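Local coordinates for predicted metal-dependent hydrolase of the TIM-barrel fold (Lactobacillus casei, PDB 2QPX), which probably acts as a zinc-dependent hydrolase of the amidohydrolase type, built on a TIM barrel, although its substrate is not known, at residues L240-L245 with H269-Y274; L263-Y268 with L282-S287; L288-G293 with I313-D318. All coordinates share one frame; numbering follows the deposited sequence.

Overall arrangement
The three contacts follow the chain through the second half of a TIM barrel, on the parallel sheet of strands 225-229, 260-264, 282-285 and 313-314. Contacts 1 and 2 interleave in sequence and touch, their centres about 8 Å apart: helix 269-278, packed in contact 1, connects the two strands joined in contact 2. Contact 3 follows, its centre also about 8 Å from that of contact 2, and strand 282-285 lies beside strand 313-314. Contacts 1 and 3 do not touch; their centres are about 16 Å apart. The path leads from a subunit interface on the outside to the two zinc ions, with His-264 in contact 2 and Asp-318 in contact 3 as ligands.

Contact 1: L240-L245 with H269-Y274; sequences LGNPLL and HREAGY
Pro-243 and Leu-244, at the start of a 3-10 turn, sit against the first turns of helix 269-278, where the CA atoms of Pro-243 and Ala-272 are 6.5 Å apart. No direct hydrogen bond links the two backbones, and the contact is made by side chains. An Asx turn shapes the loop side: Asn-242 OD1 accepts from Leu-244 N at 3.0 Å, the donor tilted 30° from the carbonyl plane. Glu-271 points at the loop and does most of the touching. Leu-244 crosses it at about a right angle, with its CD1 methyl 3.8 Å from Glu-271 CG, while Pro-243 brings CG to within 4.1 Å of Glu-271 CB. The methylenes of the glutamate therefore serve as apolar packing surface. Further along the helix, Leu-244 CD2 reaches Tyr-274 CD2 at 4.2 Å, approaching the ring obliquely. The polar ends are joined through water. With CG of Asn-242 anti to its own backbone N (chi1 -175°), the amide lies on the helix side; ND2 gives to the water at 3.0 Å, and the water in turn donates to Glu-271 OE2 at 2.8 Å. Amide and carboxylate planes stand 81° apart, so the water spans two groups that are turned almost perpendicular to each other. Behind this layer, Pro-243 and Ala-272 both rest on Leu-262 of strand 260-264, and Pro-243 also packs on Tyr-268. A second subunit also reaches this contact: its Met-238 packs on Leu-244, and its Gly-232 O accepts from the hydroxyl of Tyr-274. The contact thus places the loop that follows strand 225-229 against helix 269-278, next to strand 260-264 and within reach of a neighbouring subunit.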
# COMPACT_ATOMS: atom_id res chain seq x y z
N LEU A 240 -8.75 4.15 10.19
CA LEU A 240 -10.06 3.50 10.27
C LEU A 240 -10.84 3.60 8.99
O LEU A 240 -12.03 3.23 8.92
CB LEU A 240 -10.88 4.14 11.42
CG LEU A 240 -10.26 3.92 12.80
CD1 LEU A 240 -11.19 4.52 13.88
CD2 LEU A 240 -10.01 2.44 13.07
N GLY A 241 -10.22 4.16 7.96
CA GLY A 241 -10.89 4.37 6.68
C GLY A 241 -10.64 3.28 5.66
O GLY A 241 -10.95 3.48 4.48
N ASN A 242 -9.99 2.19 6.08
CA ASN A 242 -9.71 1.05 5.20
C ASN A 242 -11.05 0.32 4.96
O ASN A 242 -11.67 -0.20 5.89
CB ASN A 242 -8.68 0.11 5.85
CG ASN A 242 -8.24 -1.03 4.95
OD1 ASN A 242 -9.00 -1.51 4.09
ND2 ASN A 242 -6.99 -1.49 5.15
N PRO A 243 -11.50 0.24 3.69
CA PRO A 243 -12.82 -0.32 3.46
C PRO A 243 -12.94 -1.83 3.70
O PRO A 243 -14.06 -2.32 3.79
CB PRO A 243 -13.07 0.03 2.00
CG PRO A 243 -11.72 0.05 1.38
CD PRO A 243 -10.84 0.65 2.45
N LEU A 244 -11.82 -2.53 3.88
CA LEU A 244 -11.88 -3.93 4.34
C LEU A 244 -12.62 -4.01 5.69
O LEU A 244 -13.21 -5.04 6.00
CB LEU A 244 -10.49 -4.53 4.48
CG LEU A 244 -9.62 -4.64 3.22
CD1 LEU A 244 -8.25 -5.24 3.53
CD2 LEU A 244 -10.38 -5.40 2.10
N LEU A 245 -12.60 -2.92 6.45
CA LEU A 245 -13.27 -2.90 7.75
C LEU A 245 -14.80 -2.95 7.61
O LEU A 245 -15.51 -3.27 8.57
CB LEU A 245 -12.83 -1.68 8.56
CG LEU A 245 -11.35 -1.62 8.94
CD1 LEU A 245 -10.96 -0.23 9.47
CD2 LEU A 245 -11.00 -2.73 9.91
N HIS A 269 -7.44 2.12 -2.53
CA HIS A 269 -8.06 1.80 -3.81
C HIS A 269 -7.84 0.36 -4.28
O HIS A 269 -8.75 -0.20 -4.90
CB HIS A 269 -7.64 2.84 -4.86
CG HIS A 269 -6.17 3.02 -4.94
ND1 HIS A 269 -5.46 3.72 -3.99
CD2 HIS A 269 -5.26 2.48 -5.79
CE1 HIS A 269 -4.16 3.63 -4.28
NE2 HIS A 269 -4.02 2.89 -5.38
N ARG A 270 -6.72 -0.29 -3.96
CA ARG A 270 -6.57 -1.71 -4.29
C ARG A 270 -7.58 -2.53 -3.47
O ARG A 270 -8.14 -3.50 -3.92
CB ARG A 270 -5.15 -2.24 -4.06
CG ARG A 270 -4.15 -1.90 -5.16
CD ARG A 270 -2.73 -2.46 -4.90
NE ARG A 270 -1.89 -2.45 -6.12
CZ ARG A 270 -0.56 -2.36 -6.15
NH1 ARG A 270 0.13 -2.12 -5.04
NH2 ARG A 270 0.08 -2.44 -7.30
N GLU A 271 -7.79 -2.13 -2.23
CA GLU A 271 -8.72 -2.83 -1.36
C GLU A 271 -10.14 -2.67 -1.90
O GLU A 271 -10.90 -3.65 -1.94
CB GLU A 271 -8.60 -2.33 0.10
CG GLU A 271 -7.33 -2.73 0.86
CD GLU A 271 -6.09 -1.93 0.55
OE1 GLU A 271 -6.10 -0.99 -0.27
OE2 GLU A 271 -5.05 -2.27 1.17
N ALA A 272 -10.50 -1.46 -2.31
CA ALA A 272 -11.82 -1.21 -2.87
C ALA A 272 -12.06 -2.03 -4.13
O ALA A 272 -13.10 -2.61 -4.28
CB ALA A 272 -12.00 0.30 -3.18
N GLY A 273 -11.08 -2.10 -5.03
CA GLY A 273 -11.21 -2.87 -6.26
C GLY A 273 -11.31 -4.36 -6.00
O GLY A 273 -12.09 -5.06 -6.66
N TYR A 274 -10.53 -4.84 -5.05
CA TYR A 274 -10.67 -6.22 -4.56
C TYR A 274 -12.10 -6.47 -4.08
O TYR A 274 -12.74 -7.46 -4.50
CB TYR A 274 -9.63 -6.53 -3.46
CG TYR A 274 -10.04 -7.76 -2.69
CD1 TYR A 274 -9.93 -9.01 -3.25
CD2 TYR A 274 -10.66 -7.63 -1.45
CE1 TYR A 274 -10.43 -10.13 -2.57
CE2 TYR A 274 -11.13 -8.73 -0.76
CZ TYR A 274 -11.01 -9.96 -1.32
OH TYR A 274 -11.50 -11.06 -0.64
O HOH W 1 -5.16 -3.39 3.68

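Contact 2: L263-Y268 with L282-S287; sequences LHCYPY and LYFDIS
His-264, a zinc ligand in the C-terminal part of strand 260-264, meets Asp-285 and Ser-287 around the end of the parallel strand 282-285, across a beta-alpha-beta unit whose helix is 269-278. Asp-285 OD1 gathers the polar contacts. It accepts from His-264 N at 2.8 Å in a fairly straight bond (165°), the donor lying above the carboxylate plane, and from Ser-287 N at 2.9 Å, which makes an Asx turn. With chi1 of 72° the aspartate's CG stands between its own N and carbonyl carbon, and the carboxylate is brought over to the histidine strand. OD2 lies 3.3 Å from Leu-263 CD2 and takes a further hydrogen bond from His-17. In the conformer described, one of two for this serine, Ser-287 OG sits at the edge of the imidazole and accepts from His-264 ND1 at 2.7 Å; the 141° angle makes this a bent bond. OG in turn appears to donate to Asp-285 OD1, a very short approach to be read with caution given the two conformers. The other ring nitrogen, NE2 of His-264, binds zinc, as does His-228. Leu-263 CB covers one face of the ring, 3.6 Å above the plane, and probably limits its tilting. The chain makes two successive classic gamma turns here, centred on His-264 and Cys-265. Cys-265 SG lies 4.0 Å from Phe-284 CB, in an oblique sulfur-aromatic contact. His-264 O, meanwhile, faces the CA of Ile-286 in a CA-H...O contact of 3.5 Å. A metal-binding histidine at the C-terminal side of a barrel strand is typical of amidohydrolase TIM barrels; here ND1 is held by Ser-287, beyond the neighbouring strand.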
# COMPACT_ATOMS: atom_id res chain seq x y z
N LEU A 263 -16.50 5.94 -2.21
CA LEU A 263 -15.99 7.19 -2.79
C LEU A 263 -14.53 7.42 -2.41
O LEU A 263 -14.15 7.20 -1.24
CB LEU A 263 -16.80 8.37 -2.27
CG LEU A 263 -18.31 8.33 -2.38
CD1 LEU A 263 -18.89 9.55 -1.62
CD2 LEU A 263 -18.82 8.23 -3.84
N HIS A 264 -13.72 7.83 -3.40
CA HIS A 264 -12.32 8.32 -3.21
C HIS A 264 -11.30 7.21 -3.04
O HIS A 264 -10.36 7.08 -3.85
CB HIS A 264 -12.14 9.30 -2.03
CG HIS A 264 -13.31 10.13 -1.77
ND1 HIS A 264 -13.97 10.84 -2.75
CD2 HIS A 264 -13.95 10.41 -0.61
CE1 HIS A 264 -14.99 11.49 -2.22
NE2 HIS A 264 -15.00 11.25 -0.91
N CYS A 265 -11.49 6.43 -1.98
CA CYS A 265 -10.79 5.21 -1.64
C CYS A 265 -9.35 5.36 -1.26
O CYS A 265 -8.90 4.75 -0.31
CB CYS A 265 -10.94 4.18 -2.74
SG CYS A 265 -12.67 3.73 -3.03
N TYR A 266 -8.61 6.13 -2.04
CA TYR A 266 -7.16 6.34 -1.79
C TYR A 266 -6.85 6.62 -0.33
O TYR A 266 -7.51 7.49 0.28
CB TYR A 266 -6.72 7.52 -2.64
CG TYR A 266 -5.24 7.89 -2.55
CD1 TYR A 266 -4.78 8.77 -1.57
CD2 TYR A 266 -4.32 7.38 -3.43
CE1 TYR A 266 -3.43 9.10 -1.47
CE2 TYR A 266 -2.97 7.73 -3.38
CZ TYR A 266 -2.54 8.59 -2.39
OH TYR A 266 -1.22 8.94 -2.34
N PRO A 267 -5.82 5.96 0.26
CA PRO A 267 -4.83 5.07 -0.35
C PRO A 267 -5.24 3.61 -0.46
O PRO A 267 -4.39 2.79 -0.74
CB PRO A 267 -3.62 5.25 0.58
CG PRO A 267 -4.25 5.36 1.85
CD PRO A 267 -5.47 6.25 1.65
N TYR A 268 -6.53 3.33 -0.23
CA TYR A 268 -7.07 1.96 -0.15
C TYR A 268 -7.84 1.57 -1.40
O TYR A 268 -8.77 0.75 -1.36
CB TYR A 268 -7.96 1.85 1.06
CG TYR A 268 -7.35 2.29 2.36
CD1 TYR A 268 -6.35 1.56 2.97
CD2 TYR A 268 -7.83 3.42 3.01
CE1 TYR A 268 -5.80 1.96 4.17
CE2 TYR A 268 -7.28 3.83 4.25
CZ TYR A 268 -6.26 3.10 4.80
OH TYR A 268 -5.70 3.49 6.01
N LEU A 282 -21.31 -3.63 -5.54
CA LEU A 282 -20.29 -2.80 -4.88
C LEU A 282 -19.47 -2.07 -5.94
O LEU A 282 -18.80 -2.69 -6.76
CB LEU A 282 -19.36 -3.63 -3.98
CG LEU A 282 -18.42 -2.82 -3.05
CD1 LEU A 282 -17.16 -2.28 -3.76
CD2 LEU A 282 -19.18 -1.68 -2.35
N TYR A 283 -19.56 -0.76 -5.89
CA TYR A 283 -18.95 0.15 -6.86
C TYR A 283 -17.98 1.07 -6.15
O TYR A 283 -18.01 1.17 -4.93
CB TYR A 283 -20.04 0.97 -7.55
CG TYR A 283 -21.10 0.12 -8.22
CD1 TYR A 283 -22.16 -0.41 -7.50
CD2 TYR A 283 -21.00 -0.18 -9.59
CE1 TYR A 283 -23.13 -1.22 -8.09
CE2 TYR A 283 -21.93 -0.98 -10.20
CZ TYR A 283 -23.00 -1.48 -9.46
OH TYR A 283 -23.92 -2.30 -10.10
N PHE A 284 -17.13 1.73 -6.92
CA PHE A 284 -16.17 2.65 -6.32
C PHE A 284 -15.67 3.67 -7.32
O PHE A 284 -15.83 3.49 -8.53
CB PHE A 284 -15.02 1.90 -5.64
CG PHE A 284 -14.06 1.26 -6.58
CD1 PHE A 284 -14.41 0.13 -7.30
CD2 PHE A 284 -12.77 1.72 -6.70
CE1 PHE A 284 -13.51 -0.48 -8.13
CE2 PHE A 284 -11.87 1.07 -7.53
CZ PHE A 284 -12.25 -0.02 -8.24
N ASP A 285 -15.05 4.72 -6.79
CA ASP A 285 -14.38 5.73 -7.60
C ASP A 285 -13.05 6.13 -7.00
O ASP A 285 -12.74 5.72 -5.88
CB ASP A 285 -15.33 6.92 -7.88
CG ASP A 285 -15.59 7.79 -6.69
OD1 ASP A 285 -14.62 8.23 -6.05
OD2 ASP A 285 -16.77 8.08 -6.40
N ILE A 286 -12.27 6.95 -7.74
CA ILE A 286 -11.01 7.54 -7.22
C ILE A 286 -11.06 9.06 -7.26
O ILE A 286 -10.11 9.77 -7.48
CB ILE A 286 -9.75 7.00 -7.93
CG1 ILE A 286 -9.81 7.29 -9.45
CG2 ILE A 286 -9.57 5.50 -7.63
CD1 ILE A 286 -8.43 7.21 -10.17
N SER A 287 -12.27 9.57 -7.02
CA SER A 287 -12.54 10.99 -6.86
C SER A 287 -11.69 11.57 -5.69
O SER A 287 -11.22 10.84 -4.82
CB SER A 287 -14.03 11.19 -6.70
OG SER A 287 -14.46 10.70 -5.44

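Contact 3: L288-G293 with I313-D318; sequences LLDNLG and ILFASD. With ZN (zinc ion), chain B.
Ser-317 O is held by two donors of segment 288-293: Asn-291 ND2 donates to it at 2.8 Å, and Leu-288 N adds a weak bond of 3.5 Å. This is the C-terminal rim of the amidohydrolase TIM barrel, where the single-turn helix 289-292 backs the loop that carries the zinc ligand Asp-318. The amide bond is bent (133° at the hydrogen), its donor tilted 30° from the carbonyl plane of Ser-317. ND2 also gives to Met-325 O, so one amide ties the short helix both to the metal loop and to helix 323-342. With an alanine here in place of Asn-291, Ser-317 O would probably keep just the weak Leu-288 bond from this segment, Met-325 O would lose this donor, and the loop before Asp-318 would be less firmly fixed. The hydroxyl of Ser-317 turns elsewhere, to Asp-16. Leu-288 packs beside the metal ligand itself: CD1 comes within 3.2 Å of Asp-318 OD2, a methyl pressed against a carboxylate oxygen. Asp-318 has its CG anti to the backbone N (chi1 -160°), an arrangement that brings the carboxylate to the metal. Its two oxygens do different jobs, OD1 binding zinc at 2.1 Å and OD2 standing back at 3.5 Å from the ion. His-18, His-20 and the carboxylated Lys-167 complete the protein ligands of this zinc. A water, also 2.1 Å from the zinc, donates to Asp-318 OD2 at 2.7 Å.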
# COMPACT_ATOMS: atom_id res chain seq x y z
N LEU A 288 -11.45 12.89 -5.72
CA LEU A 288 -10.62 13.59 -4.72
C LEU A 288 -9.11 13.34 -4.88
O LEU A 288 -8.33 14.30 -4.89
CB LEU A 288 -11.12 13.31 -3.28
CG LEU A 288 -10.73 14.42 -2.28
CD1 LEU A 288 -11.34 15.82 -2.65
CD2 LEU A 288 -11.10 14.01 -0.83
N LEU A 289 -8.70 12.09 -4.99
CA LEU A 289 -7.38 11.78 -5.48
C LEU A 289 -7.19 12.33 -6.92
O LEU A 289 -6.17 12.97 -7.19
CB LEU A 289 -7.11 10.27 -5.41
CG LEU A 289 -5.71 9.78 -5.88
CD1 LEU A 289 -5.54 9.76 -7.41
CD2 LEU A 289 -4.52 10.53 -5.24
N ASP A 290 -8.22 12.15 -7.78
CA ASP A 290 -7.99 12.36 -9.17
C ASP A 290 -7.65 13.82 -9.47
O ASP A 290 -6.83 14.07 -10.35
CB ASP A 290 -9.09 11.73 -10.07
CG ASP A 290 -10.54 12.16 -9.80
OD1 ASP A 290 -10.79 13.09 -8.98
OD2 ASP A 290 -11.44 11.51 -10.50
N ASN A 291 -8.26 14.76 -8.72
CA ASN A 291 -8.01 16.23 -8.83
C ASN A 291 -7.01 16.77 -7.82
O ASN A 291 -6.18 17.61 -8.16
CB ASN A 291 -9.28 17.09 -8.80
CG ASN A 291 -10.36 16.60 -7.83
OD1 ASN A 291 -10.10 15.80 -6.93
ND2 ASN A 291 -11.61 17.10 -8.01
N LEU A 292 -7.08 16.33 -6.57
CA LEU A 292 -6.19 16.93 -5.54
C LEU A 292 -4.85 16.24 -5.43
O LEU A 292 -3.91 16.75 -4.78
CB LEU A 292 -6.89 17.03 -4.17
CG LEU A 292 -8.25 17.77 -4.13
CD1 LEU A 292 -8.59 18.16 -2.69
CD2 LEU A 292 -8.23 18.99 -5.04
N GLY A 293 -4.72 15.11 -6.11
CA GLY A 293 -3.43 14.38 -6.23
C GLY A 293 -3.19 14.09 -7.69
O GLY A 293 -3.01 12.90 -8.11
N ILE A 313 -16.10 0.38 -11.51
CA ILE A 313 -15.38 1.63 -11.23
C ILE A 313 -16.11 2.77 -11.96
O ILE A 313 -16.56 2.62 -13.09
CB ILE A 313 -13.83 1.53 -11.47
CG1 ILE A 313 -13.10 2.73 -10.81
CG2 ILE A 313 -13.51 1.38 -12.94
CD1 ILE A 313 -11.54 2.65 -10.79
N LEU A 314 -16.25 3.91 -11.28
CA LEU A 314 -17.05 5.05 -11.76
C LEU A 314 -16.18 6.31 -11.83
O LEU A 314 -15.25 6.47 -11.05
CB LEU A 314 -18.20 5.37 -10.79
CG LEU A 314 -19.11 4.22 -10.36
CD1 LEU A 314 -20.17 4.68 -9.33
CD2 LEU A 314 -19.77 3.55 -11.57
N PHE A 315 -16.52 7.21 -12.74
CA PHE A 315 -16.02 8.59 -12.66
C PHE A 315 -16.80 9.40 -11.61
O PHE A 315 -18.03 9.42 -11.60
CB PHE A 315 -16.17 9.35 -13.98
CG PHE A 315 -15.86 10.80 -13.86
CD1 PHE A 315 -14.55 11.23 -13.68
CD2 PHE A 315 -16.87 11.74 -13.83
CE1 PHE A 315 -14.27 12.55 -13.50
CE2 PHE A 315 -16.59 13.10 -13.62
CZ PHE A 315 -15.31 13.48 -13.49
N ALA A 316 -16.04 10.11 -10.77
CA ALA A 316 -16.55 11.24 -10.01
C ALA A 316 -15.41 12.22 -9.81
O ALA A 316 -14.25 11.84 -9.87
CB ALA A 316 -17.12 10.85 -8.62
N SER A 317 -15.76 13.49 -9.60
CA SER A 317 -14.78 14.53 -9.27
C SER A 317 -14.60 14.77 -7.77
O SER A 317 -13.52 15.14 -7.32
CB SER A 317 -15.19 15.86 -9.93
OG SER A 317 -16.39 16.37 -9.36
N ASP A 318 -15.66 14.58 -6.99
CA ASP A 318 -15.70 15.08 -5.62
C ASP A 318 -15.44 16.60 -5.55
O ASP A 318 -15.04 17.12 -4.49
CB ASP A 318 -14.74 14.33 -4.64
CG ASP A 318 -15.14 14.53 -3.20
OD1 ASP A 318 -16.34 14.66 -2.93
OD2 ASP A 318 -14.30 14.54 -2.29
ZN ZN B . -17.61 14.41 -1.29
O HOH W 2 -15.88 14.38 -0.16